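Formylmethanofuran--tetrahydromethanopterin formyltransferase (Methanosarcina barkeri, PDB 1M5S) catalyses the reversible transfer of a formyl group from formylmethanofuran to tetrahydromethanopterin, an early step of methanogenesis from carbon dioxide. Local coordinates at residues V6-T11 and A267-P272; E39-A44 and V72-C77; F166-D171 and T178-A183; Q173-T178 and P272-I277; I277-Y282 and F291-L296. All blocks are in the same frame, centred on the assembly; numbering follows the deposited sequence.

Near the N terminus, strand 6-8 is the first partner of contact 1. That contact closes only at 267-272, so it spans most of the sequence. Contact 2 lies within this span and closes a short loop, setting helix 30-41 on strand 71-78. Contact 3 also lies within it and joins strand 147-170 to the helix that follows. Contact 4 brings that helix to the start of strand 274-278. It crosses both contact 3, sharing Thr178, and contact 1, sharing Pro272. Contact 5 follows contact 4, sharing Ile277, and joins the end of strand 274-278 to residues 291-296. Contacts 1, 3, 4 and 5 cluster together. Contact 2 stands apart, its centre 23 to 29 Å from theirs.

Contact 1 (V6-T11 and A267-P272); sequences VEIEDT and AAVTVP
Val6 and Val269 meet in a buried valine-valine contact within the alpha/beta sandwich. Val6 lies on the short strand 6-8. Val269 is the first residue after helix 254-268. Its CG1 methyl presses on the branch point of Val6, with Val269 CG1 3.6 Å from Val6 CB. Both methyls of Val6 also take part. Val6 CG2 lies 3.7 Å from Val269 CB, and Val6 CG1 is 3.8 Å from Val269 CG1. The two side chains cross obliquely. The first torsion of Val269 sets CG1 beside its own backbone N (chi1 -56°), and this methyl makes the shortest approach to Val6. Ile8 adds a looser touch from further along the strand, its CD1 being 4.4 Å from Val269 CG1. No hydrogen bond crosses the contact, and the joint between these segments is wholly apolar.

The next shell is made by Ile3 of strand 2-3, which touches both Ile8 and Val269, and by Val274, which packs on Val6. The side chain of Asn4 bonds the backbone O of Val269 through ND2. Strand 6-8 runs parallel to strand 274-278, which the chain enters soon after Val269. A type I beta turn from Ala268 to Val271 leads the chain off the helix. Just before this turn, Ala267 O accepts two hydrogen bonds from Thr270. One comes from Thr270 N at 3.2 Å. The other comes from Thr270 OG1 at 2.6 Å, with the donor lying in the carbonyl plane.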
# COMPACT_ATOMS: atom_id res chain seq x y z
N VAL A 6 2.11 31.23 3.33
CA VAL A 6 2.13 30.70 4.69
C VAL A 6 3.23 31.38 5.50
O VAL A 6 4.40 31.33 5.13
CB VAL A 6 2.34 29.16 4.69
CG1 VAL A 6 2.39 28.63 6.12
CG2 VAL A 6 1.22 28.48 3.93
N GLU A 7 2.85 32.00 6.61
CA GLU A 7 3.80 32.62 7.52
C GLU A 7 4.80 31.61 8.10
O GLU A 7 4.42 30.66 8.77
CB GLU A 7 3.07 33.31 8.67
CG GLU A 7 4.00 33.94 9.70
CD GLU A 7 3.27 34.48 10.92
OE1 GLU A 7 2.15 34.02 11.20
OE2 GLU A 7 3.85 35.33 11.61
N ILE A 8 6.08 31.87 7.86
CA ILE A 8 7.16 31.11 8.51
C ILE A 8 7.67 31.91 9.70
O ILE A 8 8.23 32.99 9.53
CB ILE A 8 8.35 30.86 7.53
CG1 ILE A 8 7.84 30.36 6.17
CG2 ILE A 8 9.34 29.88 8.16
CD1 ILE A 8 7.06 29.05 6.22
N GLU A 9 7.42 31.40 10.91
CA GLU A 9 7.88 32.04 12.13
C GLU A 9 9.39 32.17 12.17
O GLU A 9 10.12 31.27 11.74
CB GLU A 9 7.42 31.24 13.35
CG GLU A 9 6.29 31.87 14.10
CD GLU A 9 6.39 31.64 15.60
OE1 GLU A 9 6.79 32.57 16.33
OE2 GLU A 9 6.06 30.52 16.05
N ASP A 10 9.87 33.32 12.67
CA ASP A 10 11.29 33.54 12.88
C ASP A 10 11.67 32.95 14.24
O ASP A 10 11.76 33.66 15.24
CB ASP A 10 11.63 35.04 12.83
CG ASP A 10 13.12 35.32 12.70
OD1 ASP A 10 13.93 34.37 12.73
OD2 ASP A 10 13.48 36.50 12.53
N THR A 11 11.68 31.62 14.27
CA THR A 11 12.10 30.88 15.46
C THR A 11 13.07 29.78 15.03
O THR A 11 13.64 29.83 13.93
CB THR A 11 10.85 30.31 16.22
OG1 THR A 11 11.28 29.61 17.40
CG2 THR A 11 10.04 29.38 15.33
N ALA A 267 7.04 21.44 1.21
CA ALA A 267 5.97 20.53 0.82
C ALA A 267 4.70 20.78 1.64
O ALA A 267 3.60 20.78 1.09
CB ALA A 267 6.42 19.08 0.98
N ALA A 268 4.87 21.08 2.92
CA ALA A 268 3.75 21.39 3.80
C ALA A 268 2.94 22.61 3.37
O ALA A 268 1.71 22.61 3.47
CB ALA A 268 4.23 21.58 5.23
N VAL A 269 3.61 23.67 2.92
CA VAL A 269 2.89 24.90 2.57
C VAL A 269 2.18 24.83 1.21
O VAL A 269 1.56 25.81 0.79
CB VAL A 269 3.81 26.16 2.58
CG1 VAL A 269 4.47 26.31 3.94
CG2 VAL A 269 4.84 26.09 1.46
N THR A 270 2.27 23.69 0.52
CA THR A 270 1.53 23.52 -0.73
C THR A 270 0.09 23.09 -0.48
O THR A 270 -0.73 23.14 -1.40
CB THR A 270 2.22 22.49 -1.67
OG1 THR A 270 2.25 21.20 -1.05
CG2 THR A 270 3.64 22.92 -1.98
N VAL A 271 -0.22 22.70 0.76
CA VAL A 271 -1.56 22.26 1.14
C VAL A 271 -2.42 23.47 1.55
O VAL A 271 -2.09 24.18 2.50
CB VAL A 271 -1.51 21.26 2.34
CG1 VAL A 271 -2.93 20.90 2.81
CG2 VAL A 271 -0.74 20.00 1.94
N PRO A 272 -3.54 23.70 0.84
CA PRO A 272 -4.38 24.86 1.13
C PRO A 272 -4.97 24.82 2.53
O PRO A 272 -5.42 23.77 2.99
CB PRO A 272 -5.47 24.80 0.05
CG PRO A 272 -5.48 23.35 -0.40
CD PRO A 272 -4.04 22.93 -0.32

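Contact 2 (E39-A44 and V72-C77); sequences EATGFA and VYVQIC
Thr41, near the end of helix 30-41, rests its methyl on Val74 of strand 71-78. Thr41 CG2 sits 3.7 Å from Val74 CG1 and 3.8 Å from Val74 CB. The threonine thus meets one branch and the branch point of the valine. Its hydroxyl stays with the helix. OG1 lies between the backbone N and the carbonyl carbon (chi1 56°) and hydrogen-bonds Ala37 O, one turn back. The polar end is satisfied there, and the apolar methyl is left to meet the strand. Ile76 is the third residue with much surface buried. Its CD1 comes no nearer than 4.7 Å to Ala40 O, so it flanks the valine contact loosely. No hydrogen bond joins the two segments. This is apolar packing of a helix end on a strand of the alpha/beta sandwich.

Arg91 of helix 81-95 holds the chain as it leaves the helix, bonding the carbonyl oxygens of Ala40, Gly42 and Phe43. Glu39 OE2 reaches Ala44 N of the fourth subunit, so this region also meets a subunit interface. Strand 71-78 pairs antiparallel with strands 12-26 and 53-60, and helix 81-95 touches Ile76 through Leu88 and Ala40 through Cys95.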
# COMPACT_ATOMS: atom_id res chain seq x y z
N GLU A 39 8.93 -3.33 10.97
CA GLU A 39 8.92 -4.14 12.19
C GLU A 39 10.11 -3.78 13.08
O GLU A 39 9.95 -3.55 14.28
CB GLU A 39 8.96 -5.62 11.82
CG GLU A 39 8.93 -6.57 13.00
CD GLU A 39 7.62 -6.52 13.78
OE1 GLU A 39 6.54 -6.46 13.15
OE2 GLU A 39 7.67 -6.60 15.02
N ALA A 40 11.26 -3.57 12.46
CA ALA A 40 12.52 -3.34 13.17
C ALA A 40 12.64 -1.94 13.78
O ALA A 40 13.48 -1.72 14.65
CB ALA A 40 13.70 -3.61 12.25
N THR A 41 11.83 -1.00 13.29
CA THR A 41 11.90 0.39 13.75
C THR A 41 10.61 0.84 14.42
O THR A 41 10.44 2.02 14.70
CB THR A 41 12.21 1.35 12.59
OG1 THR A 41 11.23 1.19 11.55
CG2 THR A 41 13.60 1.09 12.02
N GLY A 42 9.71 -0.11 14.68
CA GLY A 42 8.51 0.18 15.44
C GLY A 42 8.79 0.26 16.93
O GLY A 42 9.89 -0.08 17.37
N PHE A 43 7.79 0.68 17.70
CA PHE A 43 7.96 0.91 19.14
C PHE A 43 9.24 1.70 19.44
O PHE A 43 10.04 1.33 20.29
CB PHE A 43 7.95 -0.43 19.89
CG PHE A 43 7.85 -0.29 21.40
CD1 PHE A 43 7.21 0.80 21.97
CD2 PHE A 43 8.37 -1.28 22.23
CE1 PHE A 43 7.08 0.92 23.35
CE2 PHE A 43 8.24 -1.17 23.62
CZ PHE A 43 7.60 -0.07 24.18
N ALA A 44 9.43 2.79 18.70
CA ALA A 44 10.66 3.61 18.82
C ALA A 44 10.43 5.03 18.29
O ALA A 44 11.05 5.45 17.31
CB ALA A 44 11.79 2.97 18.01
N VAL A 72 16.11 -1.03 2.25
CA VAL A 72 15.66 0.12 3.03
C VAL A 72 16.76 0.46 4.05
O VAL A 72 17.22 -0.42 4.78
CB VAL A 72 14.35 -0.17 3.82
CG1 VAL A 72 13.89 1.08 4.54
CG2 VAL A 72 13.26 -0.66 2.88
N TYR A 73 17.20 1.71 4.05
CA TYR A 73 18.08 2.22 5.10
C TYR A 73 17.25 2.62 6.31
O TYR A 73 16.24 3.31 6.18
CB TYR A 73 18.86 3.44 4.62
CG TYR A 73 19.92 3.13 3.58
CD1 TYR A 73 21.16 2.64 3.96
CD2 TYR A 73 19.68 3.36 2.23
CE1 TYR A 73 22.15 2.40 3.01
CE2 TYR A 73 20.65 3.12 1.27
CZ TYR A 73 21.89 2.64 1.67
OH TYR A 73 22.86 2.44 0.72
N VAL A 74 17.63 2.10 7.47
CA VAL A 74 17.03 2.53 8.73
C VAL A 74 18.09 3.14 9.64
O VAL A 74 19.29 3.01 9.39
CB VAL A 74 16.32 1.35 9.45
CG1 VAL A 74 15.13 0.86 8.62
CG2 VAL A 74 17.29 0.22 9.72
N GLN A 75 17.63 3.99 10.55
CA GLN A 75 18.48 4.54 11.59
C GLN A 75 17.88 4.14 12.92
O GLN A 75 16.66 4.16 13.08
CB GLN A 75 18.55 6.07 11.48
CG GLN A 75 19.36 6.57 10.30
CD GLN A 75 19.43 8.09 10.24
OE1 GLN A 75 19.14 8.78 11.21
NE2 GLN A 75 19.85 8.61 9.09
N ILE A 76 18.72 3.57 13.77
CA ILE A 76 18.31 3.27 15.13
C ILE A 76 19.18 4.14 16.04
O ILE A 76 20.38 4.28 15.81
CB ILE A 76 18.50 1.78 15.45
CG1 ILE A 76 17.59 0.94 14.55
CG2 ILE A 76 18.18 1.50 16.91
CD1 ILE A 76 18.00 -0.53 14.40
N CYS A 77 18.51 4.88 16.92
CA CYS A 77 19.12 5.97 17.67
C CYS A 77 18.96 5.73 19.16
O CYS A 77 17.91 5.26 19.62
CB CYS A 77 18.46 7.31 17.31
SG CYS A 77 18.38 7.71 15.55

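Contact 3 (F166-D171 and T178-A183); sequences FFIFGD and TAAEAA
Ile168 lays its CD1 methyl against the backbone of the helix at Ala180, with Ile168 CD1 3.6 Å from Ala180 N. Its other branch reaches the preceding residue, Ile168 CG2 being 3.7 Å from Ala179 CB. The first torsion (chi1 -56°) places CG2 opposite the backbone N and CG1 beside it. The two branches therefore spread over neighbouring residues of the helix. Ile168 CD1 also touches the Ala180 methyl, 4.0 Å away at CB. Phe166 serves the next turn. Ala183 CB stands in the plane of its ring, at the edge, 3.8 Å from Phe166 CZ.

This is a strand-to-helix contact of the alpha/beta sandwich. Strand 147-170 leads through a short turn into helix 173-187, which folds back over it. The axes of strand 166-170 and helix 178-183 run at 145° and come within 9.2 Å. Alanines on the facing side of the helix let it lie close to the larger strand residues. Other apolar groups surround the contact. Ala268 of helix 254-268 touches both Ile168 and Ala179, while Ile247 of strand 243-251 touches Phe166 and Ala183. Ala182, also on this helix, packs on Ala28 of the second subunit.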
# COMPACT_ATOMS: atom_id res chain seq x y z
N PHE A 166 9.71 21.00 12.81
CA PHE A 166 8.89 22.19 12.57
C PHE A 166 7.41 21.88 12.84
O PHE A 166 7.02 20.71 12.92
CB PHE A 166 9.09 22.71 11.14
CG PHE A 166 8.71 21.72 10.06
CD1 PHE A 166 7.41 21.70 9.56
CD2 PHE A 166 9.65 20.83 9.55
CE1 PHE A 166 7.05 20.79 8.56
CE2 PHE A 166 9.29 19.91 8.56
CZ PHE A 166 7.99 19.90 8.06
N PHE A 167 6.66 22.92 13.16
CA PHE A 167 5.23 22.81 13.46
C PHE A 167 4.41 23.24 12.25
O PHE A 167 4.83 24.12 11.49
CB PHE A 167 4.87 23.70 14.65
CG PHE A 167 5.29 23.16 15.99
CD1 PHE A 167 6.48 22.48 16.15
CD2 PHE A 167 4.48 23.35 17.11
CE1 PHE A 167 6.87 22.01 17.40
CE2 PHE A 167 4.86 22.88 18.36
CZ PHE A 167 6.06 22.21 18.51
N ILE A 168 3.26 22.61 12.05
CA ILE A 168 2.34 22.96 10.97
C ILE A 168 1.00 23.30 11.57
O ILE A 168 0.34 22.44 12.18
CB ILE A 168 2.13 21.79 9.96
CG1 ILE A 168 3.46 21.31 9.40
CG2 ILE A 168 1.23 22.24 8.80
CD1 ILE A 168 3.33 19.97 8.69
N PHE A 169 0.61 24.57 11.44
CA PHE A 169 -0.69 25.05 11.91
C PHE A 169 -1.68 24.99 10.73
O PHE A 169 -1.40 25.53 9.66
CB PHE A 169 -0.58 26.51 12.38
CG PHE A 169 0.25 26.69 13.62
CD1 PHE A 169 1.60 26.34 13.63
CD2 PHE A 169 -0.29 27.27 14.76
CE1 PHE A 169 2.39 26.56 14.75
CE2 PHE A 169 0.49 27.50 15.89
CZ PHE A 169 1.83 27.14 15.88
N GLY A 170 -2.83 24.36 10.94
CA GLY A 170 -3.80 24.29 9.87
C GLY A 170 -5.18 24.76 10.29
O GLY A 170 -5.51 24.72 11.48
N ASP A 171 -6.00 25.15 9.32
CA ASP A 171 -7.37 25.55 9.62
C ASP A 171 -8.24 24.40 10.12
O ASP A 171 -9.17 24.59 10.89
CB ASP A 171 -8.03 26.23 8.40
CG ASP A 171 -8.06 25.34 7.16
OD1 ASP A 171 -7.54 24.21 7.17
OD2 ASP A 171 -8.65 25.79 6.16
N THR A 178 -2.48 16.47 6.36
CA THR A 178 -2.11 16.24 4.96
C THR A 178 -0.80 16.94 4.65
O THR A 178 0.06 16.39 3.96
CB THR A 178 -3.21 16.75 4.01
OG1 THR A 178 -4.43 16.05 4.29
CG2 THR A 178 -2.82 16.52 2.55
N ALA A 179 -0.61 18.11 5.25
CA ALA A 179 0.63 18.87 5.13
C ALA A 179 1.79 18.09 5.76
O ALA A 179 2.85 17.95 5.14
CB ALA A 179 0.46 20.24 5.78
N ALA A 180 1.53 17.48 6.91
CA ALA A 180 2.52 16.65 7.59
C ALA A 180 2.84 15.41 6.77
O ALA A 180 4.01 15.06 6.58
CB ALA A 180 2.00 16.24 8.96
N GLU A 181 1.80 14.80 6.20
CA GLU A 181 1.97 13.61 5.37
C GLU A 181 2.86 13.90 4.16
O GLU A 181 3.79 13.14 3.88
CB GLU A 181 0.60 13.11 4.91
CG GLU A 181 0.65 11.88 4.01
CD GLU A 181 -0.72 11.44 3.54
OE1 GLU A 181 -1.74 11.85 4.15
OE2 GLU A 181 -0.77 10.64 2.58
N ALA A 182 2.59 15.02 3.49
CA ALA A 182 3.39 15.45 2.34
C ALA A 182 4.83 15.71 2.74
O ALA A 182 5.76 15.30 2.05
CB ALA A 182 2.79 16.69 1.71
N ALA A 183 5.02 16.37 3.89
CA ALA A 183 6.36 16.63 4.42
C ALA A 183 7.13 15.34 4.75
O ALA A 183 8.30 15.19 4.37
CB ALA A 183 6.27 17.52 5.66

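Contact 4 (Q173-T178 and P272-I277); sequences QMTALT and PGVKKI
Thr175 turns its two branches to different tasks against the chain at Pro272 to Val274. Its methyl is pressed on backbone. Thr175 CG2 is 3.4 Å from Pro272 O and 3.5 Å from Val274 N, and it also meets the carbonyl carbon of Gly273. Gly273 has no side chain to stand in the way, and its positive phi (108°) carries the chain round toward the strand. Val274 adds its CG2 methyl, 4.0 Å from Thr175 CG2. With chi1 of Thr175 at -69°, the methyl faces the loop and the hydroxyl is left for the water and the start of the helix.

The hydroxyl is joined to the loop by water 1. This water donates to Thr175 OG1 at 2.8 Å and to Pro272 O at 3.0 Å. Thr175 OG1 is also hydrogen-bonded to Asp171 OD1 and to Ser172 OG of both its own chain and the third subunit. The contact thus borders a subunit interface, where Pro272 packs on Gln173 of the third subunit.

Helix 173-187 starts just after strand 147-170. Its first turn sits over the entry to strand 274-278, which pairs antiparallel with strand 147-170 and parallel with strand 6-8.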
# COMPACT_ATOMS: atom_id res chain seq x y z
N GLN A 173 -7.98 19.85 11.15
CA GLN A 173 -7.13 18.71 11.45
C GLN A 173 -6.56 18.08 10.20
O GLN A 173 -5.37 17.80 10.13
CB GLN A 173 -7.91 17.65 12.23
CG GLN A 173 -7.04 16.58 12.84
CD GLN A 173 -7.80 15.70 13.81
OE1 GLN A 173 -8.72 14.98 13.44
NE2 GLN A 173 -7.39 15.75 15.08
N MET A 174 -7.42 17.85 9.20
CA MET A 174 -6.98 17.13 8.00
C MET A 174 -6.10 17.97 7.08
O MET A 174 -5.26 17.44 6.38
CB MET A 174 -8.19 16.59 7.23
CG MET A 174 -8.95 15.50 7.99
SD MET A 174 -7.91 14.35 8.94
CE MET A 174 -6.88 13.62 7.66
N THR A 175 -6.24 19.30 7.17
CA THR A 175 -5.32 20.20 6.47
C THR A 175 -3.91 20.08 7.02
O THR A 175 -2.95 19.91 6.26
CB THR A 175 -5.76 21.67 6.61
OG1 THR A 175 -6.97 21.89 5.88
CG2 THR A 175 -4.68 22.61 6.08
N ALA A 176 -3.79 20.16 8.34
CA ALA A 176 -2.49 20.08 9.00
C ALA A 176 -1.88 18.69 8.82
O ALA A 176 -0.69 18.56 8.55
CB ALA A 176 -2.62 20.44 10.48
N LEU A 177 -2.72 17.65 8.92
CA LEU A 177 -2.23 16.28 8.77
C LEU A 177 -1.74 15.99 7.36
O LEU A 177 -0.73 15.32 7.17
CB LEU A 177 -3.33 15.28 9.15
CG LEU A 177 -2.91 13.80 9.12
CD1 LEU A 177 -1.57 13.61 9.85
CD2 LEU A 177 -4.00 12.96 9.77
N THR A 178 -2.48 16.47 6.36
CA THR A 178 -2.11 16.24 4.96
C THR A 178 -0.80 16.94 4.65
O THR A 178 0.06 16.39 3.96
CB THR A 178 -3.21 16.75 4.01
OG1 THR A 178 -4.43 16.05 4.29
CG2 THR A 178 -2.82 16.52 2.55
N PRO A 272 -3.54 23.70 0.84
CA PRO A 272 -4.38 24.86 1.13
C PRO A 272 -4.97 24.82 2.53
O PRO A 272 -5.42 23.77 2.99
CB PRO A 272 -5.47 24.80 0.05
CG PRO A 272 -5.48 23.35 -0.40
CD PRO A 272 -4.04 22.93 -0.32
N GLY A 273 -4.88 25.94 3.24
CA GLY A 273 -5.46 26.04 4.57
C GLY A 273 -4.41 26.06 5.65
O GLY A 273 -4.72 26.32 6.82
N VAL A 274 -3.18 25.71 5.29
CA VAL A 274 -2.06 25.80 6.22
C VAL A 274 -1.85 27.28 6.53
O VAL A 274 -1.90 28.12 5.64
CB VAL A 274 -0.77 25.21 5.61
CG1 VAL A 274 0.42 25.50 6.52
CG2 VAL A 274 -0.94 23.71 5.41
N LYS A 275 -1.76 27.60 7.82
CA LYS A 275 -1.76 28.99 8.29
C LYS A 275 -0.37 29.48 8.69
O LYS A 275 -0.04 30.65 8.48
CB LYS A 275 -2.72 29.14 9.48
CG LYS A 275 -4.18 28.90 9.12
CD LYS A 275 -4.60 29.76 7.95
CE LYS A 275 -6.03 29.50 7.55
NZ LYS A 275 -6.41 30.32 6.38
N LYS A 276 0.44 28.60 9.26
CA LYS A 276 1.74 28.98 9.78
C LYS A 276 2.66 27.78 9.94
O LYS A 276 2.20 26.66 10.22
CB LYS A 276 1.57 29.67 11.14
CG LYS A 276 2.82 30.40 11.62
CD LYS A 276 2.93 30.38 13.13
CE LYS A 276 2.20 31.53 13.77
NZ LYS A 276 2.48 31.59 15.23
N ILE A 277 3.95 28.00 9.69
CA ILE A 277 4.99 27.05 10.06
C ILE A 277 5.74 27.62 11.26
O ILE A 277 6.19 28.77 11.24
CB ILE A 277 6.02 26.84 8.91
CG1 ILE A 277 5.34 26.27 7.66
CG2 ILE A 277 7.18 25.97 9.40
CD1 ILE A 277 4.72 24.89 7.86
O HOH W 1 -7.38 21.55 3.17

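Contact 5 (I277-Y282 and F291-L296); sequences ISAGNY and FKLHEL
Leu293 makes a buried apolar contact with Ala279 where the chain leaves strand 274-278. Leu293 itself follows strand 289-292, so the contact ties two late strand ends together within the alpha/beta sandwich. The two methyls of the leucine share the work. Leu293 CD1 is 3.5 Å from Ala279 CB. Leu293 CD2 lies on the backbone just before it, 3.5 Å from Ser278 O, and is 3.8 Å from Ala279 CB. The alanine methyl is therefore met by both tips of the fork. Ile277 gives a looser touch through its own methyl, with Ile277 CG2 4.4 Å from Leu293 CD2. The ends of the leucine are placed by a chi1 of -93°, well away from a staggered angle.

The C-terminal residues turn sharply here. Glu295 N bonds Lys292 O at 3.1 Å, and Leu296 N bonds Leu293 O at 3.1 Å. Polar ties to the N-terminal segment hold both sides. Ser278 points away from Leu293, and its OG bonds Glu9 OE2. His294 NE2 bonds Ile8 O, and the backbone of Leu293 bonds Thr11.

No hydrogen bond runs directly between the two segments. Ser278 O, although touched by a leucine methyl, accepts a hydrogen bond from Phe167 N of strand 147-170. The direct contact thus rests on the burial of apolar groups, while the polar bonds nearby go to other parts of the chain.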
# COMPACT_ATOMS: atom_id res chain seq x y z
N ILE A 277 3.95 28.00 9.69
CA ILE A 277 4.99 27.05 10.06
C ILE A 277 5.74 27.62 11.26
O ILE A 277 6.19 28.77 11.24
CB ILE A 277 6.02 26.84 8.91
CG1 ILE A 277 5.34 26.27 7.66
CG2 ILE A 277 7.18 25.97 9.40
CD1 ILE A 277 4.72 24.89 7.86
N SER A 278 5.89 26.80 12.29
CA SER A 278 6.75 27.15 13.41
C SER A 278 7.73 26.02 13.71
O SER A 278 8.04 25.22 12.83
CB SER A 278 5.90 27.46 14.65
OG SER A 278 6.67 28.09 15.64
N ALA A 279 8.29 26.03 14.93
CA ALA A 279 9.25 25.02 15.38
C ALA A 279 9.33 25.02 16.89
O ALA A 279 9.03 26.03 17.53
CB ALA A 279 10.63 25.31 14.80
N GLY A 280 9.74 23.90 17.46
CA GLY A 280 9.78 23.77 18.90
C GLY A 280 11.19 23.89 19.45
O GLY A 280 12.12 23.28 18.94
N ASN A 281 11.36 24.76 20.43
CA ASN A 281 12.64 24.84 21.13
C ASN A 281 12.45 24.93 22.64
O ASN A 281 11.33 24.91 23.15
CB ASN A 281 13.49 26.02 20.63
CG ASN A 281 12.81 27.37 20.75
OD1 ASN A 281 12.42 27.97 19.74
ND2 ASN A 281 12.78 27.92 21.97
N TYR A 282 13.57 24.85 23.34
CA TYR A 282 13.54 24.83 24.81
C TYR A 282 14.29 26.03 25.40
O TYR A 282 15.08 25.89 26.35
CB TYR A 282 14.14 23.52 25.30
CG TYR A 282 13.22 22.33 24.98
CD1 TYR A 282 12.20 21.98 25.87
CD2 TYR A 282 13.40 21.58 23.80
CE1 TYR A 282 11.35 20.91 25.58
CE2 TYR A 282 12.55 20.51 23.51
CZ TYR A 282 11.52 20.18 24.40
OH TYR A 282 10.68 19.14 24.12
N PHE A 291 18.50 25.16 14.81
CA PHE A 291 18.14 25.19 13.40
C PHE A 291 17.10 26.28 13.19
O PHE A 291 15.95 26.15 13.61
CB PHE A 291 17.58 23.83 12.98
CG PHE A 291 18.56 22.70 13.14
CD1 PHE A 291 18.49 21.86 14.25
CD2 PHE A 291 19.56 22.49 12.19
CE1 PHE A 291 19.40 20.82 14.40
CE2 PHE A 291 20.47 21.45 12.35
CZ PHE A 291 20.39 20.62 13.45
N LYS A 292 17.59 27.44 12.74
CA LYS A 292 16.74 28.60 12.54
C LYS A 292 15.99 28.48 11.22
O LYS A 292 16.59 28.33 10.15
CB LYS A 292 17.57 29.89 12.57
CG LYS A 292 17.81 30.45 13.97
CD LYS A 292 18.29 31.89 13.94
N LEU A 293 14.66 28.59 11.32
CA LEU A 293 13.77 28.38 10.19
C LEU A 293 14.08 29.32 9.02
O LEU A 293 14.20 28.87 7.88
CB LEU A 293 12.31 28.55 10.64
CG LEU A 293 11.53 27.31 11.09
CD1 LEU A 293 12.39 26.38 11.91
CD2 LEU A 293 10.30 27.74 11.87
N HIS A 294 14.32 30.59 9.32
CA HIS A 294 14.55 31.58 8.27
C HIS A 294 15.86 31.38 7.53
O HIS A 294 16.02 31.81 6.38
CB HIS A 294 14.49 32.99 8.86
CG HIS A 294 13.10 33.50 9.09
ND1 HIS A 294 12.78 34.83 9.01
CD2 HIS A 294 11.95 32.84 9.39
CE1 HIS A 294 11.49 34.98 9.26
NE2 HIS A 294 10.96 33.79 9.49
N GLU A 295 16.80 30.69 8.17
CA GLU A 295 18.10 30.43 7.57
C GLU A 295 18.08 29.22 6.64
O GLU A 295 19.05 28.95 5.94
CB GLU A 295 19.14 30.23 8.67
CG GLU A 295 19.27 31.42 9.59
CD GLU A 295 20.46 31.33 10.52
OE1 GLU A 295 20.70 30.24 11.10
OE2 GLU A 295 21.14 32.36 10.71
N LEU A 296 16.95 28.51 6.60
CA LEU A 296 16.79 27.38 5.71
C LEU A 296 16.66 27.83 4.26
O LEU A 296 17.12 27.15 3.35
CB LEU A 296 15.56 26.56 6.11
CG LEU A 296 15.59 25.92 7.50
CD1 LEU A 296 14.22 25.39 7.87
CD2 LEU A 296 16.63 24.80 7.53